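Local atomic coordinates of spectinomycin phosphotransferase (Legionella pneumophila, PDB entry 3I1A), a protein that transfers phosphate to the antibiotic spectinomycin, probably from a nucleoside triphosphate, and acts as an antibiotic resistance factor. Residues 242-247 and 279-284; 168-173 and 305-310; 34-39 and 53-58; 17-22 and 81-86. All coordinates share one frame; numbering follows the deposited sequence. Where two conformers were deposited one is given.

Contact 1 (242-247 and 279-284)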
loop_
_atom_site.group_PDB
_atom_site.type_symbol
_atom_site.label_atom_id
_atom_site.label_comp_id
_atom_site.label_asym_id
_atom_site.label_seq_id
_atom_site.Cartn_x
_atom_site.Cartn_y
_atom_site.Cartn_z
ATOM N N ASP A 242 9.520 5.436 -0.299
ATOM C CA ASP A 242 9.512 4.097 0.269
ATOM C C ASP A 242 10.388 3.980 1.526
ATOM O O ASP A 242 10.028 3.288 2.496
ATOM C CB ASP A 242 10.001 3.048 -0.754
ATOM C CG ASP A 242 8.984 2.770 -1.837
ATOM O OD1 ASP A 242 7.803 3.143 -1.667
ATOM O OD2 ASP A 242 9.363 2.149 -2.848
ATOM N N LEU A 243 11.535 4.651 1.539
ATOM C CA LEU A 243 12.418 4.520 2.689
ATOM C C LEU A 243 11.827 5.017 4.011
ATOM O O LEU A 243 12.241 4.562 5.075
ATOM C CB LEU A 243 13.774 5.208 2.409
ATOM C CG LEU A 243 14.545 4.535 1.261
ATOM C CD1 LEU A 243 15.947 5.204 1.058
ATOM C CD2 LEU A 243 14.707 3.048 1.568
ATOM N N MET A 244 10.855 5.923 3.940
ATOM C CA MET A 244 10.256 6.483 5.141
ATOM C C MET A 244 9.615 5.416 6.024
ATOM O O MET A 244 9.454 5.616 7.231
ATOM C CB MET A 244 9.206 7.530 4.769
ATOM C CG MET A 244 8.018 6.977 4.010
ATOM S SD MET A 244 6.414 7.680 4.577
ATOM C CE MET A 244 6.046 6.498 5.940
ATOM N N PHE A 245 9.269 4.287 5.430
ATOM C CA PHE A 245 8.633 3.215 6.187
ATOM C C PHE A 245 9.611 2.433 7.066
ATOM O O PHE A 245 9.207 1.828 8.063
ATOM C CB PHE A 245 7.924 2.258 5.230
ATOM C CG PHE A 245 6.697 2.860 4.585
ATOM C CD1 PHE A 245 6.781 3.492 3.340
ATOM C CD2 PHE A 245 5.471 2.845 5.245
ATOM C CE1 PHE A 245 5.655 4.103 2.766
ATOM C CE2 PHE A 245 4.338 3.456 4.668
ATOM C CZ PHE A 245 4.434 4.079 3.439
ATOM N N ILE A 246 10.897 2.445 6.713
ATOM C CA ILE A 246 11.891 1.699 7.499
ATOM C C ILE A 246 12.124 2.525 8.750
ATOM O O ILE A 246 12.659 3.633 8.684
ATOM C CB ILE A 246 13.190 1.502 6.676
ATOM C CG1 ILE A 246 12.835 0.894 5.303
ATOM C CG2 ILE A 246 14.181 0.612 7.441
ATOM C CD1 ILE A 246 12.096 -0.464 5.350
ATOM N N GLY A 247 11.679 2.003 9.891
ATOM C CA GLY A 247 11.789 2.756 11.129
ATOM C C GLY A 247 10.634 3.764 11.236
ATOM O O GLY A 247 10.587 4.591 12.157
ATOM N N TYR A 279 9.428 14.794 5.256
ATOM C CA TYR A 279 8.229 15.260 4.563
ATOM C C TYR A 279 7.220 14.111 4.402
ATOM O O TYR A 279 6.028 14.262 4.687
ATOM C CB TYR A 279 8.567 15.777 3.166
ATOM C CG TYR A 279 7.329 15.959 2.310
ATOM C CD1 TYR A 279 6.447 17.011 2.548
ATOM C CD2 TYR A 279 6.993 15.026 1.320
ATOM C CE1 TYR A 279 5.264 17.127 1.826
ATOM C CE2 TYR A 279 5.804 15.129 0.593
ATOM C CZ TYR A 279 4.948 16.189 0.855
ATOM O OH TYR A 279 3.797 16.299 0.134
ATOM N N TYR A 280 7.688 12.964 3.909
ATOM C CA TYR A 280 6.771 11.850 3.710
ATOM C C TYR A 280 6.158 11.316 4.992
ATOM O O TYR A 280 4.978 11.002 5.012
ATOM C CB TYR A 280 7.455 10.708 2.952
ATOM C CG TYR A 280 7.457 10.922 1.456
ATOM C CD1 TYR A 280 6.257 11.049 0.757
ATOM C CD2 TYR A 280 8.654 10.989 0.736
ATOM C CE1 TYR A 280 6.244 11.234 -0.617
ATOM C CE2 TYR A 280 8.652 11.166 -0.629
ATOM C CZ TYR A 280 7.446 11.286 -1.310
ATOM O OH TYR A 280 7.408 11.413 -2.686
ATOM N N ARG A 281 6.942 11.217 6.062
ATOM C CA ARG A 281 6.403 10.705 7.327
ATOM C C ARG A 281 5.339 11.638 7.878
ATOM O O ARG A 281 4.342 11.169 8.426
ATOM C CB ARG A 281 7.503 10.518 8.357
ATOM C CG ARG A 281 8.443 9.405 7.981
ATOM C CD ARG A 281 9.490 9.200 9.055
ATOM N NE ARG A 281 10.232 7.973 8.791
ATOM C CZ ARG A 281 11.356 7.634 9.408
ATOM N NH1 ARG A 281 11.885 8.426 10.333
ATOM N NH2 ARG A 281 11.956 6.489 9.091
ATOM N N HIS A 282 5.530 12.950 7.742
ATOM C CA HIS A 282 4.502 13.876 8.219
ATOM C C HIS A 282 3.306 13.870 7.272
ATOM O O HIS A 282 2.161 13.798 7.714
ATOM C CB HIS A 282 5.058 15.319 8.340
ATOM C CG HIS A 282 5.992 15.524 9.503
ATOM N ND1 HIS A 282 7.286 15.049 9.520
ATOM C CD2 HIS A 282 5.798 16.122 10.703
ATOM C CE1 HIS A 282 7.849 15.345 10.678
ATOM N NE2 HIS A 282 6.968 15.995 11.416
ATOM N N GLU A 283 3.561 13.926 5.969
ATOM C CA GLU A 283 2.485 13.960 4.982
ATOM C C GLU A 283 1.619 12.704 4.955
ATOM O O GLU A 283 0.410 12.781 4.744
ATOM C CB GLU A 283 3.069 14.224 3.587
ATOM C CG GLU A 283 2.077 14.146 2.434
ATOM C CD GLU A 283 0.954 15.180 2.469
ATOM O OE1 GLU A 283 1.086 16.228 3.140
ATOM O OE2 GLU A 283 -0.066 14.942 1.793
ATOM N N ARG A 284 2.217 11.530 5.153
ATOM C CA ARG A 284 1.388 10.330 5.151
ATOM C C ARG A 284 0.398 10.388 6.322
ATOM O O ARG A 284 -0.738 9.938 6.187
ATOM C CB ARG A 284 2.236 9.070 5.277
ATOM C CG ARG A 284 1.439 7.800 4.970
ATOM C CD ARG A 284 2.345 6.558 5.050
ATOM N NE ARG A 284 1.591 5.351 4.721
ATOM C CZ ARG A 284 0.866 4.659 5.597
ATOM N NH1 ARG A 284 0.803 5.046 6.875
ATOM N NH2 ARG A 284 0.181 3.593 5.183
#
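Met244 and Arg281 make the middle of this contact, where a type I beta turn, Leu243 to Ile246, meets the side of helix 274-297. Arg281 reaches across with an extended chain and takes the carbonyl of Met244 side-on, two nitrogens to one oxygen. Arg281 NE gives the straighter bond, 2.9 Å to Met244 O at 158°, in the carbonyl plane and on a lone pair. Arg281 NH2 reaches Met244 O at 3.2 Å from above that plane, in a more bent bond. This double grip fixes the rotation of the guanidinium group, one face of which has Gly247 O over it, while NH1 goes on to Thr329. Met244 itself folds back: CG sits between its backbone N and carbonyl carbon (chi1 64°), and the chain bends twice more. Met244 SD thereby comes to lie 3.6 Å from Tyr280 CB, the two side chains crossing at about a right angle. The methyl Met244 CE rests 3.6 Å above the centre of the Phe245 ring and touches Arg284 CD at 3.8 Å. Arg284 passes the edge of that ring, its NE 3.3 Å from Phe245 CE2. Ring and guanidinium planes stand 77° apart, so nothing is stacked here; Arg284 pairs with Asp212, and the Arg284 side chain is about 7 Å from that of Asn217, which binds magnesium in another structure of this protein; no metal is bound here. The contact is thus a buried joint in the helical part of this kinase-like fold. Leu243 and Ile246 pack on helix 257-267, and Arg281 lies against helix 322-329.

Contact 2 (168-173 and 305-310)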
loop_
_atom_site.group_PDB
_atom_site.type_symbol
_atom_site.label_atom_id
_atom_site.label_comp_id
_atom_site.label_asym_id
_atom_site.label_seq_id
_atom_site.Cartn_x
_atom_site.Cartn_y
_atom_site.Cartn_z
ATOM N N ASP A 168 -23.072 13.362 16.900
ATOM C CA ASP A 168 -23.391 12.101 17.567
ATOM C C ASP A 168 -22.212 11.725 18.476
ATOM O O ASP A 168 -21.240 12.466 18.570
ATOM C CB ASP A 168 -23.754 10.976 16.566
ATOM C CG ASP A 168 -22.576 10.420 15.763
ATOM O OD1 ASP A 168 -21.452 10.968 15.803
ATOM O OD2 ASP A 168 -22.800 9.389 15.060
ATOM N N LYS A 169 -22.320 10.597 19.169
ATOM C CA LYS A 169 -21.289 10.151 20.099
ATOM C C LYS A 169 -19.892 10.083 19.510
ATOM O O LYS A 169 -18.926 10.581 20.104
ATOM C CB LYS A 169 -21.661 8.761 20.654
ATOM C CG LYS A 169 -20.789 8.289 21.840
ATOM C CD LYS A 169 -21.200 6.853 22.242
ATOM C CE LYS A 169 -20.421 6.300 23.426
ATOM N NZ LYS A 169 -20.688 4.834 23.552
ATOM N N LEU A 170 -19.775 9.444 18.352
ATOM C CA LEU A 170 -18.459 9.306 17.745
ATOM C C LEU A 170 -17.878 10.640 17.291
ATOM O O LEU A 170 -16.706 10.910 17.504
ATOM C CB LEU A 170 -18.537 8.329 16.593
ATOM C CG LEU A 170 -18.573 6.895 17.118
ATOM C CD1 LEU A 170 -18.711 5.929 15.926
ATOM C CD2 LEU A 170 -17.293 6.601 17.899
ATOM N N THR A 171 -18.709 11.486 16.692
ATOM C CA THR A 171 -18.226 12.794 16.251
ATOM C C THR A 171 -17.755 13.633 17.432
ATOM O O THR A 171 -16.718 14.287 17.364
ATOM C CB THR A 171 -19.319 13.569 15.507
ATOM O OG1 THR A 171 -19.623 12.880 14.292
ATOM C CG2 THR A 171 -18.841 14.982 15.179
ATOM N N ALA A 172 -18.509 13.609 18.526
ATOM C CA ALA A 172 -18.116 14.377 19.709
ATOM C C ALA A 172 -16.820 13.850 20.328
ATOM O O ALA A 172 -15.970 14.624 20.798
ATOM C CB ALA A 172 -19.248 14.359 20.771
ATOM N N ALA A 173 -16.658 12.530 20.354
ATOM C CA ALA A 173 -15.452 11.930 20.924
ATOM C C ALA A 173 -14.235 12.300 20.062
ATOM O O ALA A 173 -13.146 12.599 20.580
ATOM C CB ALA A 173 -15.613 10.400 21.003
ATOM N N SER A 305 -17.950 0.810 11.734
ATOM C CA SER A 305 -16.853 1.159 10.839
ATOM C C SER A 305 -16.196 2.479 11.247
ATOM O O SER A 305 -14.976 2.633 11.156
ATOM C CB SER A 305 -17.366 1.252 9.405
ATOM O OG SER A 305 -17.791 -0.024 8.950
ATOM N N ARG A 306 -17.010 3.433 11.683
ATOM C CA ARG A 306 -16.488 4.713 12.136
ATOM C C ARG A 306 -15.679 4.522 13.415
ATOM O O ARG A 306 -14.687 5.194 13.611
ATOM C CB ARG A 306 -17.617 5.713 12.366
ATOM C CG ARG A 306 -18.171 6.268 11.066
ATOM C CD ARG A 306 -19.425 7.096 11.306
ATOM N NE ARG A 306 -19.153 8.372 11.976
ATOM C CZ ARG A 306 -19.934 8.918 12.905
ATOM N NH1 ARG A 306 -21.046 8.304 13.299
ATOM N NH2 ARG A 306 -19.612 10.094 13.429
ATOM N N LEU A 307 -16.109 3.622 14.304
ATOM C CA LEU A 307 -15.320 3.390 15.525
ATOM C C LEU A 307 -13.957 2.808 15.129
ATOM O O LEU A 307 -12.947 3.101 15.760
ATOM C CB LEU A 307 -16.035 2.416 16.484
ATOM C CG LEU A 307 -15.316 2.005 17.791
ATOM C CD1 LEU A 307 -14.902 3.202 18.680
ATOM C CD2 LEU A 307 -16.290 1.121 18.577
ATOM N N GLU A 308 -13.907 1.963 14.106
ATOM C CA GLU A 308 -12.594 1.421 13.716
ATOM C C GLU A 308 -11.688 2.550 13.235
ATOM O O GLU A 308 -10.495 2.584 13.565
ATOM C CB GLU A 308 -12.730 0.365 12.615
ATOM C CG GLU A 308 -13.517 -0.865 13.057
ATOM C CD GLU A 308 -13.573 -1.961 12.000
ATOM O OE1 GLU A 308 -13.850 -1.658 10.816
ATOM O OE2 GLU A 308 -13.358 -3.137 12.369
ATOM N N SER A 309 -12.255 3.471 12.457
ATOM C CA SER A 309 -11.484 4.624 11.966
ATOM C C SER A 309 -10.965 5.432 13.165
ATOM O O SER A 309 -9.824 5.869 13.164
ATOM C CB SER A 309 -12.355 5.534 11.112
ATOM O OG SER A 309 -12.781 4.874 9.937
ATOM N N PHE A 310 -11.800 5.593 14.195
ATOM C CA PHE A 310 -11.422 6.363 15.382
ATOM C C PHE A 310 -10.259 5.699 16.123
ATOM O O PHE A 310 -9.326 6.370 16.528
ATOM C CB PHE A 310 -12.663 6.537 16.280
ATOM C CG PHE A 310 -12.481 7.502 17.435
ATOM C CD1 PHE A 310 -11.592 8.571 17.359
ATOM C CD2 PHE A 310 -13.266 7.371 18.578
ATOM C CE1 PHE A 310 -11.495 9.494 18.406
ATOM C CE2 PHE A 310 -13.171 8.294 19.636
ATOM C CZ PHE A 310 -12.287 9.351 19.547
#
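Leu170 fills the space between two nearly parallel helices, 169-180 and 303-315; the axes of their short segments approach to 10.6 Å, with 12° between their directions. Leu170 CD1 lies 3.7 Å from Arg306 CB, and CD2 faces both Leu307 CD1 and Phe310 CD2. One turn further along, Ala173 CB comes within 3.5 Å of Phe310 CE2. A chi1 of -171°, which sets CG opposite the backbone N, sends the Phe310 ring across to that alanine. Leu296 of helix 274-297 packs against both Leu170 and Phe310, making this a three-helix junction away from the nucleotide and magnesium sites. Toward the start of helix 169-180 the contact turns polar. Leu170 CB sits over one face of the Arg306 guanidinium, 3.6 Å above its plane, while NE and NH2 are also bonded to the backbone carbonyls of Asp295 and Leu296. Asp168, the N-cap residue, meets Arg306 end-on in a two-pronged salt bridge, the two flat groups only 17° from coplanar. Asp168 OD1 takes Arg306 NH2 at 3.1 Å and, nearly along its C-O axis, the capping Thr171 N at 2.9 Å; Asp168 OD2 receives Arg306 NH1 at 2.7 Å through its syn lone pair.

Contact 3 (34-39 and 53-58); sequences DTNAFA and LKYGYH
With CG anti to the backbone N (chi1 172°), Asn36 swings its amide across to Tyr55, at the end of the beta hairpin formed by strands 38-43 and 48-55. The hairpin belongs to the antiparallel sheet of the N-terminal lobe, as in protein kinases. The amide clasps the backbone of Tyr55 in two bonds: Asn36 OD1 accepts from Tyr55 N at 3.1 Å on an in-plane lone pair, and Asn36 ND2 gives to Tyr55 O at 3.2 Å. Asn36 is also the centre of an inverse gamma turn, and its side chain carries on the strand pairing where the backbone has turned off. The regular pairing is held by Phe38 and Leu53, an antiparallel hydrogen-bonded pair whose side chains share one face of the sheet: Phe38 N gives to Leu53 O and Leu53 N to Phe38 O. The same Leu53 O also receives a CA-H...O contact from Ala37 CA, 3.3 Å away. Lys54 bends at chi3 (64°) so that its aliphatic part lies against Asn36 O before NZ pairs with Glu60. Earlier in strand 48-55, Phe50 and Lys52 bind ADP in another structure of this protein; none is bound here. Lys3 lies beside the aromatic pair, its carbonyl hydrogen-bonded to Tyr55 OH, and touches the Phe38 side chain. There the rings of Phe38 and Tyr55 meet obliquely, planes 85° apart, with Phe38 CE1 3.6 Å from Tyr55 CE2.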
loop_
_atom_site.group_PDB
_atom_site.type_symbol
_atom_site.label_atom_id
_atom_site.label_comp_id
_atom_site.label_asym_id
_atom_site.label_seq_id
_atom_site.Cartn_x
_atom_site.Cartn_y
_atom_site.Cartn_z
ATOM N N ASP A 34 -11.883 -5.586 -4.074
ATOM C CA ASP A 34 -12.382 -4.241 -3.838
ATOM C C ASP A 34 -12.520 -3.421 -5.110
ATOM O O ASP A 34 -11.717 -3.554 -6.034
ATOM N N THR A 35 -13.537 -2.564 -5.156
ATOM C CA THR A 35 -13.754 -1.744 -6.335
ATOM C C THR A 35 -14.081 -2.614 -7.533
ATOM O O THR A 35 -14.973 -3.459 -7.464
ATOM N N ASN A 36 -13.361 -2.414 -8.632
ATOM C CA ASN A 36 -13.589 -3.209 -9.829
ATOM C C ASN A 36 -12.789 -4.504 -9.762
ATOM O O ASN A 36 -11.705 -4.603 -10.335
ATOM C CB ASN A 36 -13.199 -2.423 -11.086
ATOM C CG ASN A 36 -13.231 -3.279 -12.342
ATOM O OD1 ASN A 36 -13.865 -4.337 -12.370
ATOM N ND2 ASN A 36 -12.556 -2.820 -13.393
ATOM N N ALA A 37 -13.321 -5.494 -9.048
ATOM C CA ALA A 37 -12.644 -6.781 -8.932
ATOM C C ALA A 37 -13.517 -7.830 -8.264
ATOM O O ALA A 37 -14.272 -7.538 -7.336
ATOM C CB ALA A 37 -11.352 -6.622 -8.166
ATOM N N PHE A 38 -13.408 -9.056 -8.757
ATOM C CA PHE A 38 -14.158 -10.173 -8.218
ATOM C C PHE A 38 -13.155 -11.297 -7.989
ATOM O O PHE A 38 -12.436 -11.694 -8.911
ATOM C CB PHE A 38 -15.245 -10.590 -9.210
ATOM C CG PHE A 38 -16.126 -9.455 -9.641
ATOM C CD1 PHE A 38 -15.704 -8.572 -10.626
ATOM C CD2 PHE A 38 -17.364 -9.246 -9.033
ATOM C CE1 PHE A 38 -16.497 -7.499 -11.004
ATOM C CE2 PHE A 38 -18.166 -8.175 -9.404
ATOM C CZ PHE A 38 -17.732 -7.300 -10.390
ATOM N N ALA A 39 -13.088 -11.789 -6.754
ATOM C CA ALA A 39 -12.141 -12.844 -6.408
ATOM C C ALA A 39 -12.837 -14.185 -6.264
ATOM O O ALA A 39 -13.988 -14.265 -5.809
ATOM C CB ALA A 39 -11.398 -12.484 -5.117
ATOM N N LEU A 53 -10.948 -11.308 -11.380
ATOM C CA LEU A 53 -11.509 -10.849 -12.635
ATOM C C LEU A 53 -11.712 -9.338 -12.514
ATOM O O LEU A 53 -12.227 -8.852 -11.506
ATOM C CB LEU A 53 -12.864 -11.516 -12.908
ATOM C CG LEU A 53 -12.937 -13.033 -12.829
ATOM C CD1 LEU A 53 -14.367 -13.520 -13.170
ATOM C CD2 LEU A 53 -11.927 -13.621 -13.780
ATOM N N LYS A 54 -11.296 -8.613 -13.534
ATOM C CA LYS A 54 -11.458 -7.165 -13.580
ATOM C C LYS A 54 -12.044 -6.770 -14.928
ATOM O O LYS A 54 -11.569 -7.192 -15.971
ATOM C CB LYS A 54 -10.115 -6.458 -13.414
ATOM C CG LYS A 54 -9.441 -6.703 -12.074
ATOM C CD LYS A 54 -8.200 -5.831 -11.927
ATOM C CE LYS A 54 -8.574 -4.354 -11.910
ATOM N NZ LYS A 54 -7.385 -3.468 -11.754
ATOM N N TYR A 55 -13.071 -5.937 -14.900
ATOM C CA TYR A 55 -13.698 -5.477 -16.117
ATOM C C TYR A 55 -12.761 -4.590 -16.918
ATOM O O TYR A 55 -11.888 -3.943 -16.351
ATOM C CB TYR A 55 -14.949 -4.693 -15.754
ATOM C CG TYR A 55 -16.161 -5.563 -15.578
ATOM C CD1 TYR A 55 -16.721 -6.217 -16.670
ATOM C CD2 TYR A 55 -16.772 -5.707 -14.335
ATOM C CE1 TYR A 55 -17.859 -6.980 -16.541
ATOM C CE2 TYR A 55 -17.926 -6.479 -14.194
ATOM C CZ TYR A 55 -18.463 -7.108 -15.310
ATOM O OH TYR A 55 -19.627 -7.833 -15.226
ATOM N N GLY A 56 -12.932 -4.568 -18.237
ATOM C CA GLY A 56 -12.109 -3.707 -19.066
ATOM C C GLY A 56 -10.978 -4.311 -19.873
ATOM O O GLY A 56 -10.528 -5.436 -19.620
ATOM N N TYR A 57 -10.525 -3.553 -20.866
ATOM C CA TYR A 57 -9.437 -3.985 -21.716
ATOM C C TYR A 57 -8.292 -2.963 -21.725
ATOM O O TYR A 57 -7.395 -3.028 -22.556
ATOM C CB TYR A 57 -9.949 -4.279 -23.136
ATOM C CG TYR A 57 -10.842 -3.217 -23.724
ATOM C CD1 TYR A 57 -10.311 -2.135 -24.412
ATOM C CD2 TYR A 57 -12.225 -3.290 -23.578
ATOM C CE1 TYR A 57 -11.141 -1.141 -24.948
ATOM C CE2 TYR A 57 -13.065 -2.305 -24.104
ATOM C CZ TYR A 57 -12.514 -1.234 -24.787
ATOM O OH TYR A 57 -13.343 -0.254 -25.300
ATOM N N HIS A 58 -8.334 -2.011 -20.799
ATOM C CA HIS A 58 -7.274 -1.014 -20.710
ATOM C C HIS A 58 -6.122 -1.576 -19.860
ATOM O O HIS A 58 -6.314 -2.494 -19.064
ATOM C CB HIS A 58 -7.818 0.283 -20.105
ATOM C CG HIS A 58 -8.907 0.912 -20.922
ATOM N ND1 HIS A 58 -9.626 2.008 -20.489
ATOM C CD2 HIS A 58 -9.412 0.588 -22.136
ATOM C CE1 HIS A 58 -10.527 2.328 -21.402
ATOM N NE2 HIS A 58 -10.419 1.482 -22.410
#

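Contact 4 (17-22 and 81-86)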
loop_
_atom_site.group_PDB
_atom_site.type_symbol
_atom_site.label_atom_id
_atom_site.label_comp_id
_atom_site.label_asym_id
_atom_site.label_seq_id
_atom_site.Cartn_x
_atom_site.Cartn_y
_atom_site.Cartn_z
ATOM N N VAL A 17 -8.955 -23.720 -20.805
ATOM C CA VAL A 17 -8.622 -23.139 -22.102
ATOM C C VAL A 17 -7.386 -22.244 -22.110
ATOM O O VAL A 17 -6.451 -22.462 -22.891
ATOM C CB VAL A 17 -9.836 -22.344 -22.650
ATOM C CG1 VAL A 17 -9.441 -21.483 -23.852
ATOM C CG2 VAL A 17 -10.939 -23.310 -23.053
ATOM N N HIS A 18 -7.349 -21.265 -21.213
ATOM C CA HIS A 18 -6.255 -20.299 -21.200
ATOM C C HIS A 18 -5.031 -20.587 -20.369
ATOM O O HIS A 18 -3.983 -19.981 -20.582
ATOM C CB HIS A 18 -6.826 -18.935 -20.787
ATOM C CG HIS A 18 -7.928 -18.468 -21.677
ATOM N ND1 HIS A 18 -7.707 -18.064 -22.976
ATOM C CD2 HIS A 18 -9.263 -18.373 -21.474
ATOM C CE1 HIS A 18 -8.858 -17.740 -23.536
ATOM N NE2 HIS A 18 -9.819 -17.921 -22.647
ATOM N N TYR A 19 -5.167 -21.483 -19.400
ATOM C CA TYR A 19 -4.066 -21.805 -18.512
ATOM C C TYR A 19 -3.689 -23.282 -18.527
ATOM O O TYR A 19 -2.627 -23.659 -18.009
ATOM C CB TYR A 19 -4.424 -21.395 -17.078
ATOM C CG TYR A 19 -4.527 -19.890 -16.871
ATOM C CD1 TYR A 19 -5.707 -19.205 -17.133
ATOM C CD2 TYR A 19 -3.426 -19.165 -16.414
ATOM C CE1 TYR A 19 -5.789 -17.800 -16.932
ATOM C CE2 TYR A 19 -3.490 -17.788 -16.219
ATOM C CZ TYR A 19 -4.666 -17.114 -16.476
ATOM O OH TYR A 19 -4.696 -15.745 -16.261
ATOM N N GLY A 20 -4.556 -24.101 -19.109
ATOM C CA GLY A 20 -4.293 -25.535 -19.163
ATOM C C GLY A 20 -4.441 -26.184 -17.799
ATOM O O GLY A 20 -3.880 -27.257 -17.547
ATOM N N ILE A 21 -5.208 -25.548 -16.918
ATOM C CA ILE A 21 -5.405 -26.066 -15.580
ATOM C C ILE A 21 -6.786 -26.690 -15.376
ATOM O O ILE A 21 -7.809 -26.104 -15.760
ATOM C CB ILE A 21 -5.217 -24.959 -14.533
ATOM C CG1 ILE A 21 -3.791 -24.395 -14.596
ATOM C CG2 ILE A 21 -5.523 -25.509 -13.147
ATOM C CD1 ILE A 21 -3.662 -23.048 -13.817
ATOM N N ASP A 22 -6.816 -27.887 -14.791
ATOM C CA ASP A 22 -8.086 -28.561 -14.524
ATOM C C ASP A 22 -8.531 -28.256 -13.099
ATOM O O ASP A 22 -7.896 -28.669 -12.125
ATOM C CB ASP A 22 -7.976 -30.082 -14.706
ATOM C CG ASP A 22 -8.115 -30.512 -16.152
ATOM O OD1 ASP A 22 -9.021 -30.015 -16.855
ATOM O OD2 ASP A 22 -7.323 -31.367 -16.586
ATOM N N ILE A 81 0.052 -16.628 -12.236
ATOM C CA ILE A 81 0.364 -17.865 -12.945
ATOM C C ILE A 81 0.362 -17.446 -14.428
ATOM O O ILE A 81 -0.495 -16.667 -14.848
ATOM C CB ILE A 81 -0.754 -18.922 -12.719
ATOM C CG1 ILE A 81 -0.829 -19.323 -11.242
ATOM C CG2 ILE A 81 -0.510 -20.153 -13.603
ATOM C CD1 ILE A 81 0.465 -19.875 -10.691
ATOM N N HIS A 82 1.317 -17.932 -15.218
ATOM C CA HIS A 82 1.376 -17.586 -16.633
ATOM C C HIS A 82 0.281 -18.269 -17.433
ATOM O O HIS A 82 -0.061 -19.428 -17.151
ATOM C CB HIS A 82 2.693 -18.058 -17.255
ATOM C CG HIS A 82 3.898 -17.305 -16.802
ATOM N ND1 HIS A 82 3.990 -16.709 -15.566
ATOM C CD2 HIS A 82 5.100 -17.125 -17.398
ATOM C CE1 HIS A 82 5.196 -16.193 -15.415
ATOM N NE2 HIS A 82 5.890 -16.433 -16.513
ATOM N N THR A 83 -0.251 -17.578 -18.441
ATOM C CA THR A 83 -1.249 -18.183 -19.318
ATOM C C THR A 83 -0.437 -19.089 -20.241
ATOM O O THR A 83 0.787 -19.058 -20.194
ATOM C CB THR A 83 -1.965 -17.161 -20.189
ATOM O OG1 THR A 83 -1.049 -16.638 -21.169
ATOM C CG2 THR A 83 -2.519 -16.030 -19.323
ATOM N N LEU A 84 -1.102 -19.887 -21.069
ATOM C CA LEU A 84 -0.379 -20.783 -21.968
ATOM C C LEU A 84 0.464 -20.003 -22.972
ATOM O O LEU A 84 1.465 -20.532 -23.479
ATOM C CB LEU A 84 -1.346 -21.735 -22.687
ATOM C CG LEU A 84 -1.937 -22.807 -21.755
ATOM C CD1 LEU A 84 -3.009 -23.621 -22.480
ATOM C CD2 LEU A 84 -0.811 -23.704 -21.232
ATOM N N GLU A 85 0.078 -18.754 -23.241
ATOM C CA GLU A 85 0.825 -17.894 -24.174
ATOM C C GLU A 85 1.924 -17.143 -23.404
ATOM O O GLU A 85 2.541 -16.193 -23.914
ATOM C CB GLU A 85 -0.104 -16.873 -24.841
ATOM C CG GLU A 85 -1.345 -17.461 -25.499
ATOM C CD GLU A 85 -2.254 -16.394 -26.106
ATOM O OE1 GLU A 85 -2.537 -15.377 -25.434
ATOM O OE2 GLU A 85 -2.696 -16.573 -27.258
ATOM N N ALA A 86 2.156 -17.579 -22.170
ATOM C CA ALA A 86 3.173 -16.998 -21.305
ATOM C C ALA A 86 2.924 -15.537 -20.906
ATOM O O ALA A 86 3.870 -14.784 -20.701
ATOM C CB ALA A 86 4.570 -17.143 -21.960
HETATM O O HOH W 1 -2.647 -14.879 -14.637
HETATM O O HOH W 2 -0.424 -21.973 -18.456
#
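His18 O accepts a hydrogen bond from Leu84 N at 2.9 Å, nearly straight (164°), tying the end of helix 10-19 to a type I beta turn, Thr83 to Ala86. This is the outer corner of the N-terminal lobe, where the helix before the sheet meets the loop leading to strand 90-91. Gly20, with positive phi, is the first residue to leave helical geometry, and Leu84 lays its side chain along the C-terminal end of the helix: Leu84 CD1 approaches Val17 O and Leu84 CD2 sits 3.7 Å from Tyr19 O. Tyr19 CG is anti to the carbonyl carbon (chi1 -68°), which carries the ring alongside Thr83, whose CB lies over one face near the rim and whose CG2 is 3.7 Å from Tyr19 CE2. The ring edge faces Ile81 O in plane, 3.5 Å from Tyr19 CE2, and Ile97 and Ala99 of strand 95-101 pack against the same side chain. Ile81 CG2 touches both Tyr19 CD2 and Ile21 CD1, and its side chain also meets Pro101, a residue of the nucleotide site. One water lies between Tyr19 OH and Ile81 O; another donates to Tyr19 O at 2.8 Å and to His82 O at 2.9 Å.

The four contacts split between the two lobes. Contacts 3 and 4 belong to the N-terminal lobe, with centres about 19 Å apart; contact 3 falls within the stretch of chain spanned by contact 4. Each comes near nucleotide-binding residues: the Lys54 side chain is about 5 Å from that of Lys52, and Ile81 about 4 Å from Pro101. Contact 1, in the helical part, is about 30 Å from contact 3 between centres; its Arg284 side chain is about 7 Å from that of Asn217 and 9 Å from that of Asp230, magnesium-binding residues, with no metal in this apo model. Helix 274-297 leads on to helix 303-315, linking contact 1 to contact 2, whose centre lies about 27 Å away, remote from these sites.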